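PDB 2WSI: flavin adenine dinucleotide synthase from Saccharomyces cerevisiae, which catalyses the transfer of the adenylyl group of ATP to FMN, producing the coenzyme FAD and releasing diphosphate. Local coordinates for residues L236-N242 against N286-G290; W249-H253 against S264-N268; S124-C128 against N210-C214; F46-L52 against C76-Y80. One frame throughout, in Å; residues are numbered along the deposited sequence.

Interactions 1 and 2 are surface contacts, with interaction 2 falling within the chain that interaction 1 brings together; interactions 3 and 4 are partly buried and join loops to helices of the nucleotide-binding domain. Helix 64-87 serves both of the latter: residues 76-80 pack against 46-52 in interaction 4, while Gln67 and nearby leucines back Tyr127 in interaction 3. Chemistry follows place. Interaction 1 pairs backbones and sets weak polar contacts around them, interaction 2 combines a lysine-gathered group of carbonyls with isoleucines, interaction 3 pairs a buried glutamate with an arginine and a tyrosine, and interaction 4 is chiefly apolar. Interactions 2 and 3 meet directly, since Asn268 probably bonds through its O to Ile213 N.

Interaction 1: residues L236-N242 against N286-G290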
loop_
_atom_site.group_PDB
_atom_site.type_symbol
_atom_site.label_atom_id
_atom_site.label_comp_id
_atom_site.label_asym_id
_atom_site.label_seq_id
_atom_site.Cartn_x
_atom_site.Cartn_y
_atom_site.Cartn_z
ATOM N N LEU A 236 18.133 8.692 -7.832
ATOM C CA LEU A 236 17.366 9.935 -7.836
ATOM C C LEU A 236 18.199 11.136 -7.363
ATOM O O LEU A 236 17.688 12.249 -7.249
ATOM C CB LEU A 236 16.087 9.794 -6.981
ATOM C CG LEU A 236 15.148 8.693 -7.506
ATOM C CD1 LEU A 236 13.862 8.624 -6.686
ATOM C CD2 LEU A 236 14.814 8.911 -8.993
ATOM N N ARG A 237 19.480 10.911 -7.095
ATOM C CA ARG A 237 20.386 12.009 -6.752
ATOM C C ARG A 237 20.397 13.027 -7.905
ATOM O O ARG A 237 20.675 12.678 -9.042
ATOM C CB ARG A 237 21.778 11.453 -6.497
ATOM C CG ARG A 237 22.707 12.339 -5.696
ATOM C CD ARG A 237 23.853 11.508 -5.114
ATOM N NE ARG A 237 24.705 10.908 -6.147
ATOM C CZ ARG A 237 24.615 9.648 -6.592
ATOM N NH1 ARG A 237 23.707 8.796 -6.107
ATOM N NH2 ARG A 237 25.452 9.228 -7.537
ATOM N N LYS A 238 20.080 14.281 -7.613
ATOM C CA LYS A 238 19.804 15.252 -8.671
ATOM C C LYS A 238 21.026 15.630 -9.506
ATOM O O LYS A 238 20.917 15.809 -10.716
ATOM C CB LYS A 238 19.194 16.515 -8.086
ATOM C CG LYS A 238 17.760 16.356 -7.654
ATOM C CD LYS A 238 17.361 17.474 -6.725
ATOM C CE LYS A 238 15.932 17.904 -6.981
ATOM N NZ LYS A 238 15.800 18.530 -8.330
ATOM N N ASP A 239 22.182 15.757 -8.872
ATOM C CA ASP A 239 23.359 16.238 -9.593
ATOM C C ASP A 239 23.952 15.178 -10.523
ATOM O O ASP A 239 24.919 15.446 -11.229
ATOM C CB ASP A 239 24.424 16.780 -8.627
ATOM C CG ASP A 239 24.749 15.819 -7.495
ATOM O OD1 ASP A 239 24.784 14.585 -7.731
ATOM O OD2 ASP A 239 24.991 16.309 -6.365
ATOM N N SER A 240 23.363 13.984 -10.542
ATOM C CA SER A 240 23.894 12.898 -11.361
ATOM C C SER A 240 22.805 12.095 -12.087
ATOM O O SER A 240 23.089 11.055 -12.684
ATOM C CB SER A 240 24.756 11.974 -10.500
ATOM O OG SER A 240 24.154 11.725 -9.238
ATOM N N ASN A 241 21.566 12.579 -12.030
ATOM C CA ASN A 241 20.455 11.960 -12.752
ATOM C C ASN A 241 19.427 13.026 -13.124
ATOM O O ASN A 241 19.256 13.992 -12.401
ATOM C CB ASN A 241 19.761 10.903 -11.901
ATOM C CG ASN A 241 20.695 9.813 -11.426
ATOM O OD1 ASN A 241 20.852 8.784 -12.090
ATOM N ND2 ASN A 241 21.282 10.004 -10.240
ATOM N N ASN A 242 18.744 12.846 -14.250
ATOM C CA ASN A 242 17.705 13.787 -14.667
ATOM C C ASN A 242 16.486 13.048 -15.227
ATOM O O ASN A 242 16.186 13.139 -16.419
ATOM C CB ASN A 242 18.251 14.762 -15.714
ATOM C CG ASN A 242 19.291 15.707 -15.144
ATOM O OD1 ASN A 242 18.972 16.579 -14.329
ATOM N ND2 ASN A 242 20.542 15.544 -15.567
ATOM N N ASN A 286 18.974 16.770 -2.083
ATOM C CA ASN A 286 19.619 16.452 -3.352
ATOM C C ASN A 286 18.973 15.272 -4.088
ATOM O O ASN A 286 19.630 14.633 -4.914
ATOM C CB ASN A 286 21.105 16.143 -3.130
ATOM C CG ASN A 286 21.895 16.029 -4.452
ATOM O OD1 ASN A 286 21.621 16.744 -5.422
ATOM N ND2 ASN A 286 22.875 15.120 -4.486
ATOM N N TYR A 287 17.705 14.972 -3.785
ATOM C CA TYR A 287 17.018 13.832 -4.411
ATOM C C TYR A 287 15.649 14.176 -4.991
ATOM O O TYR A 287 14.843 14.844 -4.348
ATOM C CB TYR A 287 16.837 12.694 -3.406
ATOM C CG TYR A 287 18.116 12.051 -2.973
ATOM C CD1 TYR A 287 18.615 10.936 -3.645
ATOM C CD2 TYR A 287 18.849 12.562 -1.902
ATOM C CE1 TYR A 287 19.805 10.325 -3.261
ATOM C CE2 TYR A 287 20.047 11.957 -1.501
ATOM C CZ TYR A 287 20.523 10.845 -2.195
ATOM O OH TYR A 287 21.696 10.231 -1.811
ATOM N N TYR A 288 15.401 13.715 -6.214
ATOM C CA TYR A 288 14.066 13.718 -6.782
ATOM C C TYR A 288 13.148 12.806 -5.959
ATOM O O TYR A 288 13.590 11.823 -5.395
ATOM C CB TYR A 288 14.085 13.201 -8.217
ATOM C CG TYR A 288 14.697 14.161 -9.224
ATOM C CD1 TYR A 288 13.900 15.057 -9.928
ATOM C CD2 TYR A 288 16.054 14.144 -9.493
ATOM C CE1 TYR A 288 14.438 15.924 -10.862
ATOM C CE2 TYR A 288 16.611 15.014 -10.434
ATOM C CZ TYR A 288 15.799 15.901 -11.107
ATOM O OH TYR A 288 16.339 16.764 -12.033
ATOM N N PRO A 289 11.867 13.146 -5.901
ATOM C CA PRO A 289 10.872 12.295 -5.231
ATOM C C PRO A 289 10.846 10.897 -5.836
ATOM O O PRO A 289 11.201 10.719 -6.998
ATOM C CB PRO A 289 9.553 13.023 -5.505
ATOM C CG PRO A 289 9.947 14.461 -5.621
ATOM C CD PRO A 289 11.318 14.450 -6.291
ATOM N N GLY A 290 10.406 9.919 -5.048
ATOM C CA GLY A 290 10.395 8.529 -5.472
ATOM C C GLY A 290 9.659 8.289 -6.779
ATOM O O GLY A 290 10.012 7.387 -7.531
HETATM O O HOH W 1 23.253 8.524 -3.086
#
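Lys238 N donates to Asn286 O at 2.8 Å and Tyr288 N to Leu236 O at 2.9 Å, both nearly straight. These bonds frame Arg237 and Tyr287, a non-hydrogen-bonded pair in a lone antiparallel bridge between loops. Asn286 ND2 adds a weak bond to Asp239 OD2 at 3.1 Å. Beside the bridge, a water accepts weakly from Arg237 NH1 and lies 2.6 Å from Tyr287 OH. Lys238 is long enough to cross the ring of Tyr288: bends at chi3 and chi4 (-66°) curl its amine over one face, a cation-pi contact with NZ 4.0 Å from the centroid. Leu236 O comes to the edge of the same ring, and Tyr288 OH reaches Asn242 OD1 in a weak bond of 3.5 Å. Leucine suits the buried inner end, where Leu236 CB lies 4.1 Å from Tyr288 CB and the side chain packs on Leu293. Leu236 CD1 comes 3.4 Å from Pro289 O, and Tyr288 O, buried here, has no partner. Replacing Tyr288 by an alanine would probably leave the Lys238 amine without its aromatic partner and open a gap beside Leu236 and Pro243. Specific backbone pairing thus joins the loops, while an exposed lysine lies over a partly exposed tyrosine.

Interaction 2: residues W249-H253 against S264-N268; sequences WEIIH and SSAIN
Ile251 O and Ser264 O lie 3.2 Å apart, two acceptors that could not bond to each other, and the ammonium group of Lys257 reconciles them by donating to both. The same nitrogen also takes Ala266 O, so one lysine gathers carbonyls from both segments, and its positive charge probably offsets the crowding of their lone pairs. Below this grip the contact turns apolar. Ile251 splits its branches: with chi1 at -75° the CG1 arm carries CD1 to within 4.0 Å of Ile267 CD1, while CG2 lies 4.0 Å from Ser265 CA. A beta-branched side chain suits this spot because it serves two neighbours at once. The arrangement closes the end of helix 248-252, with the returning chain laid along its last turn; Ile251 and Ile267 both rest on Leu207 of helix 199-209. Next along the helix, Ile252 CD1 covers Ser264 CB at 4.0 Å. His253, the first residue to leave helical geometry, donates to Trp249 O twice, through its backbone N at 2.9 Å and its ring ND1 at 3.0 Å. The two donors approach from opposite faces of that carbonyl, and Ile252 CG2 sits over one face of the imidazole.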
loop_
_atom_site.group_PDB
_atom_site.type_symbol
_atom_site.label_atom_id
_atom_site.label_comp_id
_atom_site.label_asym_id
_atom_site.label_seq_id
_atom_site.Cartn_x
_atom_site.Cartn_y
_atom_site.Cartn_z
ATOM N N TRP A 249 -0.033 13.799 -15.790
ATOM C CA TRP A 249 -1.495 13.844 -16.016
ATOM C C TRP A 249 -2.239 13.419 -14.746
ATOM O O TRP A 249 -3.198 14.067 -14.310
ATOM C CB TRP A 249 -1.913 12.941 -17.188
ATOM C CG TRP A 249 -3.376 13.079 -17.542
ATOM C CD1 TRP A 249 -3.911 13.825 -18.560
ATOM C CD2 TRP A 249 -4.495 12.477 -16.859
ATOM N NE1 TRP A 249 -5.285 13.720 -18.554
ATOM C CE2 TRP A 249 -5.670 12.903 -17.524
ATOM C CE3 TRP A 249 -4.617 11.629 -15.749
ATOM C CZ2 TRP A 249 -6.952 12.498 -17.121
ATOM C CZ3 TRP A 249 -5.892 11.221 -15.354
ATOM C CH2 TRP A 249 -7.044 11.662 -16.042
ATOM N N GLU A 250 -1.770 12.335 -14.139
ATOM C CA GLU A 250 -2.399 11.807 -12.932
ATOM C C GLU A 250 -2.329 12.831 -11.821
ATOM O O GLU A 250 -3.278 12.991 -11.061
ATOM C CB GLU A 250 -1.690 10.543 -12.474
ATOM C CG GLU A 250 -1.880 9.355 -13.380
ATOM C CD GLU A 250 -0.774 9.192 -14.401
ATOM O OE1 GLU A 250 -0.227 10.226 -14.879
ATOM O OE2 GLU A 250 -0.461 8.024 -14.729
ATOM N N ILE A 251 -1.193 13.521 -11.716
ATOM C CA ILE A 251 -1.013 14.522 -10.682
ATOM C C ILE A 251 -1.980 15.685 -10.929
ATOM O O ILE A 251 -2.710 16.091 -10.037
ATOM C CB ILE A 251 0.442 15.057 -10.656
ATOM C CG1 ILE A 251 1.411 14.032 -10.031
ATOM C CG2 ILE A 251 0.521 16.373 -9.892
ATOM C CD1 ILE A 251 2.893 14.281 -10.394
ATOM N N ILE A 252 -1.989 16.212 -12.153
ATOM C CA ILE A 252 -2.764 17.415 -12.453
ATOM C C ILE A 252 -4.246 17.151 -12.328
ATOM O O ILE A 252 -5.001 18.016 -11.915
ATOM C CB ILE A 252 -2.507 17.926 -13.893
ATOM C CG1 ILE A 252 -1.064 18.409 -14.051
ATOM C CG2 ILE A 252 -3.491 19.036 -14.243
ATOM C CD1 ILE A 252 -0.627 19.390 -12.987
ATOM N N HIS A 253 -4.665 15.950 -12.695
ATOM C CA HIS A 253 -6.085 15.632 -12.743
ATOM C C HIS A 253 -6.502 14.706 -11.609
ATOM O O HIS A 253 -7.519 14.029 -11.723
ATOM C CB HIS A 253 -6.420 14.967 -14.070
ATOM C CG HIS A 253 -6.154 15.833 -15.257
ATOM N ND1 HIS A 253 -4.963 15.797 -15.951
ATOM C CD2 HIS A 253 -6.926 16.760 -15.872
ATOM C CE1 HIS A 253 -5.013 16.667 -16.946
ATOM N NE2 HIS A 253 -6.195 17.259 -16.924
ATOM N N SER A 264 -3.130 22.250 -8.502
ATOM C CA SER A 264 -3.034 21.089 -9.378
ATOM C C SER A 264 -1.753 20.281 -9.220
ATOM O O SER A 264 -1.786 19.057 -9.312
ATOM C CB SER A 264 -3.204 21.509 -10.839
ATOM O OG SER A 264 -4.581 21.613 -11.169
ATOM N N SER A 265 -0.623 20.949 -9.008
ATOM C CA SER A 265 0.665 20.257 -9.005
ATOM C C SER A 265 1.141 19.858 -7.602
ATOM O O SER A 265 2.276 19.403 -7.440
ATOM C CB SER A 265 1.732 21.136 -9.644
ATOM O OG SER A 265 1.961 22.278 -8.835
ATOM N N ALA A 266 0.307 20.041 -6.587
ATOM C CA ALA A 266 0.710 19.658 -5.241
ATOM C C ALA A 266 0.536 18.155 -5.050
ATOM O O ALA A 266 -0.383 17.541 -5.597
ATOM C CB ALA A 266 -0.089 20.423 -4.201
ATOM N N ILE A 267 1.432 17.561 -4.287
ATOM C CA ILE A 267 1.351 16.135 -4.019
ATOM C C ILE A 267 1.206 16.005 -2.522
ATOM O O ILE A 267 1.928 16.628 -1.759
ATOM C CB ILE A 267 2.557 15.385 -4.564
ATOM C CG1 ILE A 267 2.577 15.506 -6.093
ATOM C CG2 ILE A 267 2.501 13.914 -4.188
ATOM C CD1 ILE A 267 3.950 15.418 -6.696
ATOM N N ASN A 268 0.191 15.255 -2.131
ATOM C CA ASN A 268 -0.201 15.099 -0.759
ATOM C C ASN A 268 0.766 14.243 0.071
ATOM O O ASN A 268 0.445 13.117 0.403
ATOM C CB ASN A 268 -1.594 14.460 -0.754
ATOM C CG ASN A 268 -2.262 14.550 0.591
ATOM O OD1 ASN A 268 -1.717 15.146 1.518
ATOM N ND2 ASN A 268 -3.450 13.967 0.708
#

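Interaction 3: residues S124-C128 against N210-C214; sequences SERYC and NEPIC
The guanidinium of Arg126 meets the carboxylate of Glu211 edge-on, the two planes only 23° apart, and the ring of Tyr127 presents its own edge to the same carboxylate with its plane turned by 48°. Pro212 CD comes obliquely to the guanidinium, 3.8 Å from Arg126 NE. The salt bridge is side-on and bidentate: Arg126 NE reaches Glu211 OE1 at 2.8 Å and Arg126 NH2 reaches Glu211 OE2 at 2.9 Å, both almost straight and both on the syn side. OE1 also takes Tyr127 OH, which donates at 2.5 Å to the anti lone pair, so this one oxygen is held by two donors while OE2 has the second arginine nitrogen. Arginine fits because its extended chain spans the distance from the helix end and its flat head matches both oxygens. Glu211 meets it by bending at chi2 (-69°), which swings the carboxylate between the two donors. Arg126 ends helix 114-126, which links the adjacent parallel strands 102-106 and 129-133 in a beta-alpha-beta crossover; Glu211 follows helix 199-209. At the hydroxyl end, Gln67 of helix 64-87 bonds to Tyr127 OH and to Pro212 O. Gln67 and Glu211 together probably set the direction of the Tyr127 hydroxyl, while leucines of helix 64-87 pack on the ring. Three donors around the buried glutamate probably favour its ionised form, and the charge of the carboxylate is balanced by Arg126 in a pair that joins two distant parts of the chain.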
loop_
_atom_site.group_PDB
_atom_site.type_symbol
_atom_site.label_atom_id
_atom_site.label_comp_id
_atom_site.label_asym_id
_atom_site.label_seq_id
_atom_site.Cartn_x
_atom_site.Cartn_y
_atom_site.Cartn_z
ATOM N N SER A 124 -4.430 5.123 9.802
ATOM C CA SER A 124 -5.324 4.219 10.540
ATOM C C SER A 124 -6.600 4.966 10.928
ATOM O O SER A 124 -7.686 4.402 10.942
ATOM C CB SER A 124 -4.642 3.691 11.801
ATOM O OG SER A 124 -3.722 2.665 11.463
ATOM N N GLU A 125 -6.466 6.244 11.273
ATOM C CA GLU A 125 -7.641 7.028 11.624
ATOM C C GLU A 125 -8.435 7.442 10.372
ATOM O O GLU A 125 -9.671 7.419 10.385
ATOM C CB GLU A 125 -7.258 8.241 12.478
ATOM C CG GLU A 125 -6.686 7.820 13.847
ATOM C CD GLU A 125 -7.744 7.707 14.950
ATOM O OE1 GLU A 125 -8.949 7.608 14.614
ATOM O OE2 GLU A 125 -7.363 7.729 16.153
ATOM N N ARG A 126 -7.745 7.804 9.292
ATOM C CA ARG A 126 -8.436 8.121 8.048
ATOM C C ARG A 126 -9.252 6.923 7.513
ATOM O O ARG A 126 -10.370 7.081 7.037
ATOM C CB ARG A 126 -7.425 8.539 6.978
ATOM C CG ARG A 126 -8.038 9.219 5.765
ATOM C CD ARG A 126 -6.943 9.657 4.748
ATOM N NE ARG A 126 -7.539 10.146 3.505
ATOM C CZ ARG A 126 -8.319 11.224 3.404
ATOM N NH1 ARG A 126 -8.609 11.945 4.482
ATOM N NH2 ARG A 126 -8.823 11.580 2.216
ATOM N N TYR A 127 -8.681 5.728 7.535
ATOM C CA TYR A 127 -9.355 4.590 6.870
ATOM C C TYR A 127 -10.102 3.722 7.888
ATOM O O TYR A 127 -10.599 2.666 7.545
ATOM C CB TYR A 127 -8.357 3.737 6.109
ATOM C CG TYR A 127 -7.581 4.502 5.082
ATOM C CD1 TYR A 127 -8.229 5.285 4.141
ATOM C CD2 TYR A 127 -6.192 4.457 5.062
ATOM C CE1 TYR A 127 -7.514 6.002 3.192
ATOM C CE2 TYR A 127 -5.466 5.160 4.104
ATOM C CZ TYR A 127 -6.136 5.925 3.177
ATOM O OH TYR A 127 -5.427 6.628 2.238
ATOM N N CYS A 128 -10.146 4.173 9.141
ATOM C CA CYS A 128 -10.915 3.484 10.176
ATOM C C CYS A 128 -10.431 2.042 10.340
ATOM O O CYS A 128 -11.216 1.071 10.281
ATOM C CB CYS A 128 -12.424 3.498 9.833
ATOM S SG CYS A 128 -13.487 3.263 11.273
ATOM N N ASN A 210 -4.886 11.047 -5.028
ATOM C CA ASN A 210 -4.693 12.250 -4.213
ATOM C C ASN A 210 -4.686 11.961 -2.726
ATOM O O ASN A 210 -4.704 12.890 -1.926
ATOM C CB ASN A 210 -5.756 13.327 -4.495
ATOM C CG ASN A 210 -5.260 14.734 -4.144
ATOM O OD1 ASN A 210 -4.068 15.032 -4.262
ATOM N ND2 ASN A 210 -6.167 15.589 -3.682
ATOM N N GLU A 211 -4.642 10.687 -2.354
ATOM C CA GLU A 211 -4.540 10.313 -0.927
ATOM C C GLU A 211 -3.164 10.696 -0.367
ATOM O O GLU A 211 -2.193 10.796 -1.112
ATOM C CB GLU A 211 -4.790 8.806 -0.761
ATOM C CG GLU A 211 -6.263 8.434 -0.944
ATOM C CD GLU A 211 -7.101 8.976 0.221
ATOM O OE1 GLU A 211 -6.953 8.465 1.353
ATOM O OE2 GLU A 211 -7.868 9.934 0.014
ATOM N N PRO A 212 -3.079 10.921 0.948
ATOM C CA PRO A 212 -1.782 11.307 1.502
ATOM C C PRO A 212 -0.834 10.118 1.439
ATOM O O PRO A 212 -1.252 9.007 1.666
ATOM C CB PRO A 212 -2.109 11.650 2.963
ATOM C CG PRO A 212 -3.392 10.892 3.277
ATOM C CD PRO A 212 -4.112 10.698 1.987
ATOM N N ILE A 213 0.423 10.349 1.139
ATOM C CA ILE A 213 1.379 9.253 1.036
ATOM C C ILE A 213 2.579 9.546 1.938
ATOM O O ILE A 213 2.872 10.699 2.249
ATOM C CB ILE A 213 1.862 9.041 -0.411
ATOM C CG1 ILE A 213 2.762 10.185 -0.857
ATOM C CG2 ILE A 213 0.685 8.913 -1.361
ATOM C CD1 ILE A 213 3.435 9.906 -2.201
ATOM N N CYS A 214 3.260 8.495 2.360
ATOM C CA CYS A 214 4.309 8.656 3.339
ATOM C C CYS A 214 5.296 9.716 2.854
ATOM O O CYS A 214 5.778 9.650 1.730
ATOM C CB CYS A 214 5.040 7.331 3.576
ATOM S SG CYS A 214 6.262 7.527 4.921
#

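Interaction 4: residues F46-L52 against C76-Y80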
loop_
_atom_site.group_PDB
_atom_site.type_symbol
_atom_site.label_atom_id
_atom_site.label_comp_id
_atom_site.label_asym_id
_atom_site.label_seq_id
_atom_site.Cartn_x
_atom_site.Cartn_y
_atom_site.Cartn_z
ATOM N N PHE A 46 -13.176 -12.777 -0.851
ATOM C CA PHE A 46 -14.299 -12.430 0.004
ATOM C C PHE A 46 -15.390 -13.486 -0.069
ATOM O O PHE A 46 -16.273 -13.531 0.787
ATOM C CB PHE A 46 -14.887 -11.065 -0.353
ATOM C CG PHE A 46 -13.943 -9.885 -0.097
ATOM C CD1 PHE A 46 -12.778 -10.039 0.622
ATOM C CD2 PHE A 46 -14.282 -8.620 -0.549
ATOM C CE1 PHE A 46 -11.921 -8.957 0.845
ATOM C CE2 PHE A 46 -13.454 -7.537 -0.309
ATOM C CZ PHE A 46 -12.268 -7.707 0.382
ATOM N N VAL A 47 -15.339 -14.336 -1.079
ATOM C CA VAL A 47 -16.349 -15.392 -1.180
ATOM C C VAL A 47 -16.049 -16.466 -0.125
ATOM O O VAL A 47 -16.941 -17.174 0.377
ATOM C CB VAL A 47 -16.334 -15.956 -2.611
ATOM C CG1 VAL A 47 -16.909 -17.360 -2.665
ATOM C CG2 VAL A 47 -17.077 -14.971 -3.551
ATOM N N ARG A 48 -14.780 -16.557 0.251
ATOM C CA ARG A 48 -14.345 -17.624 1.140
ATOM C C ARG A 48 -14.105 -17.185 2.583
ATOM O O ARG A 48 -14.328 -17.956 3.519
ATOM C CB ARG A 48 -13.086 -18.239 0.549
ATOM C CG ARG A 48 -12.502 -19.357 1.333
ATOM C CD ARG A 48 -11.431 -20.001 0.491
ATOM N NE ARG A 48 -10.777 -21.106 1.171
ATOM C CZ ARG A 48 -9.744 -21.762 0.660
ATOM N NH1 ARG A 48 -9.243 -21.397 -0.527
ATOM N NH2 ARG A 48 -9.194 -22.746 1.343
ATOM N N TRP A 49 -13.671 -15.945 2.773
ATOM C CA TRP A 49 -13.433 -15.407 4.120
ATOM C C TRP A 49 -14.109 -14.036 4.257
ATOM O O TRP A 49 -14.214 -13.293 3.283
ATOM C CB TRP A 49 -11.938 -15.210 4.352
ATOM C CG TRP A 49 -11.131 -16.461 4.272
ATOM C CD1 TRP A 49 -11.006 -17.421 5.241
ATOM C CD2 TRP A 49 -10.290 -16.876 3.180
ATOM N NE1 TRP A 49 -10.139 -18.428 4.805
ATOM C CE2 TRP A 49 -9.692 -18.109 3.550
ATOM C CE3 TRP A 49 -9.995 -16.334 1.926
ATOM C CZ2 TRP A 49 -8.828 -18.804 2.710
ATOM C CZ3 TRP A 49 -9.136 -17.045 1.080
ATOM C CH2 TRP A 49 -8.572 -18.264 1.478
ATOM N N SER A 50 -14.558 -13.694 5.454
ATOM C CA SER A 50 -15.129 -12.356 5.683
ATOM C C SER A 50 -14.053 -11.303 5.845
ATOM O O SER A 50 -13.116 -11.476 6.627
ATOM C CB SER A 50 -15.985 -12.351 6.938
ATOM O OG SER A 50 -16.244 -11.013 7.327
ATOM N N PRO A 51 -14.185 -10.173 5.138
ATOM C CA PRO A 51 -13.203 -9.095 5.337
ATOM C C PRO A 51 -13.529 -8.189 6.543
ATOM O O PRO A 51 -12.798 -7.252 6.818
ATOM C CB PRO A 51 -13.312 -8.288 4.050
ATOM C CG PRO A 51 -14.743 -8.500 3.596
ATOM C CD PRO A 51 -15.150 -9.873 4.070
ATOM N N LEU A 52 -14.613 -8.473 7.250
ATOM C CA LEU A 52 -15.025 -7.598 8.346
ATOM C C LEU A 52 -14.847 -8.213 9.732
ATOM O O LEU A 52 -14.444 -7.525 10.671
ATOM C CB LEU A 52 -16.469 -7.169 8.163
ATOM C CG LEU A 52 -16.775 -6.302 6.938
ATOM C CD1 LEU A 52 -18.275 -6.231 6.691
ATOM C CD2 LEU A 52 -16.197 -4.924 7.084
ATOM N N CYS A 76 -13.208 -2.622 -2.840
ATOM C CA CYS A 76 -13.892 -3.923 -2.929
ATOM C C CYS A 76 -14.791 -4.197 -1.734
ATOM O O CYS A 76 -15.812 -4.911 -1.841
ATOM C CB CYS A 76 -12.867 -5.043 -3.064
ATOM S SG CYS A 76 -12.038 -4.981 -4.670
ATOM N N LEU A 77 -14.430 -3.637 -0.586
ATOM C CA LEU A 77 -15.279 -3.809 0.606
ATOM C C LEU A 77 -16.644 -3.123 0.375
ATOM O O LEU A 77 -17.720 -3.643 0.745
ATOM C CB LEU A 77 -14.553 -3.235 1.836
ATOM C CG LEU A 77 -15.299 -3.390 3.149
ATOM C CD1 LEU A 77 -15.545 -4.856 3.404
ATOM C CD2 LEU A 77 -14.520 -2.739 4.324
ATOM N N TRP A 78 -16.604 -1.952 -0.242
ATOM C CA TRP A 78 -17.835 -1.234 -0.574
ATOM C C TRP A 78 -18.705 -2.128 -1.480
ATOM O O TRP A 78 -19.885 -2.399 -1.194
ATOM C CB TRP A 78 -17.496 0.055 -1.296
ATOM C CG TRP A 78 -18.687 0.919 -1.617
ATOM C CD1 TRP A 78 -19.145 1.277 -2.874
ATOM C CD2 TRP A 78 -19.545 1.581 -0.677
ATOM N NE1 TRP A 78 -20.245 2.111 -2.758
ATOM C CE2 TRP A 78 -20.507 2.313 -1.422
ATOM C CE3 TRP A 78 -19.615 1.604 0.726
ATOM C CZ2 TRP A 78 -21.524 3.056 -0.804
ATOM C CZ3 TRP A 78 -20.620 2.344 1.333
ATOM C CH2 TRP A 78 -21.562 3.060 0.570
ATOM N N GLU A 79 -18.113 -2.597 -2.569
ATOM C CA GLU A 79 -18.853 -3.469 -3.504
ATOM C C GLU A 79 -19.368 -4.758 -2.829
ATOM O O GLU A 79 -20.474 -5.218 -3.090
ATOM C CB GLU A 79 -17.968 -3.789 -4.731
ATOM C CG GLU A 79 -18.681 -4.608 -5.807
ATOM C CD GLU A 79 -17.966 -4.567 -7.156
ATOM O OE1 GLU A 79 -17.288 -3.561 -7.450
ATOM O OE2 GLU A 79 -18.087 -5.553 -7.910
ATOM N N TYR A 80 -18.575 -5.320 -1.927
ATOM C CA TYR A 80 -18.903 -6.568 -1.229
ATOM C C TYR A 80 -20.199 -6.431 -0.439
ATOM O O TYR A 80 -21.036 -7.336 -0.372
ATOM C CB TYR A 80 -17.754 -6.919 -0.270
ATOM C CG TYR A 80 -18.063 -7.956 0.795
ATOM C CD1 TYR A 80 -18.013 -9.317 0.501
ATOM C CD2 TYR A 80 -18.355 -7.575 2.102
ATOM C CE1 TYR A 80 -18.277 -10.282 1.475
ATOM C CE2 TYR A 80 -18.606 -8.534 3.103
ATOM C CZ TYR A 80 -18.569 -9.881 2.774
ATOM O OH TYR A 80 -18.808 -10.838 3.730
HETATM O O HOH W 2 -17.527 -13.200 3.235
#
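Tyr80 and Phe46 are brought together by different choices of chi1: the tyrosine ring stands anti to its own nitrogen (164°), reaching out from the helix, whereas the phenylalanine ring lies anti to its carbonyl carbon (-66°). The two rings meet obliquely, planes 74° apart, with Phe46 CB 3.7 Å from Tyr80 CD1. Phe46 CE2 continues to Cys76 CB at 3.8 Å, one helical turn earlier, where a small side chain leaves room for the ring. Pro51 serves both aromatics: its CG sits over the centre of the Phe46 ring, and its CD makes a CH-pi contact over one face of Tyr80, 3.7 Å from Tyr80 CZ. Further along, Leu77 CD1 touches Pro51 CG and Leu52 CD2, each at 3.7 Å. Ser50 shapes the loop as an ST turn, its OG accepting from Leu52 N at 3.0 Å. One water donates to Phe46 O at 2.8 Å and lies 2.7 Å from Tyr80 OH. The loop leads from helix 25-45 into strand 56-59, whose end residue Ser59 binds FAD, and it packs on helix 64-87. Losing the ring of Tyr80 to an alanine would probably strip Pro51 of its CH-pi partner and take away the hydroxyl beside the water on Phe46 O. The join is apolar at its centre, and the tyrosine hydroxyl and its water bring polar chemistry to the margin.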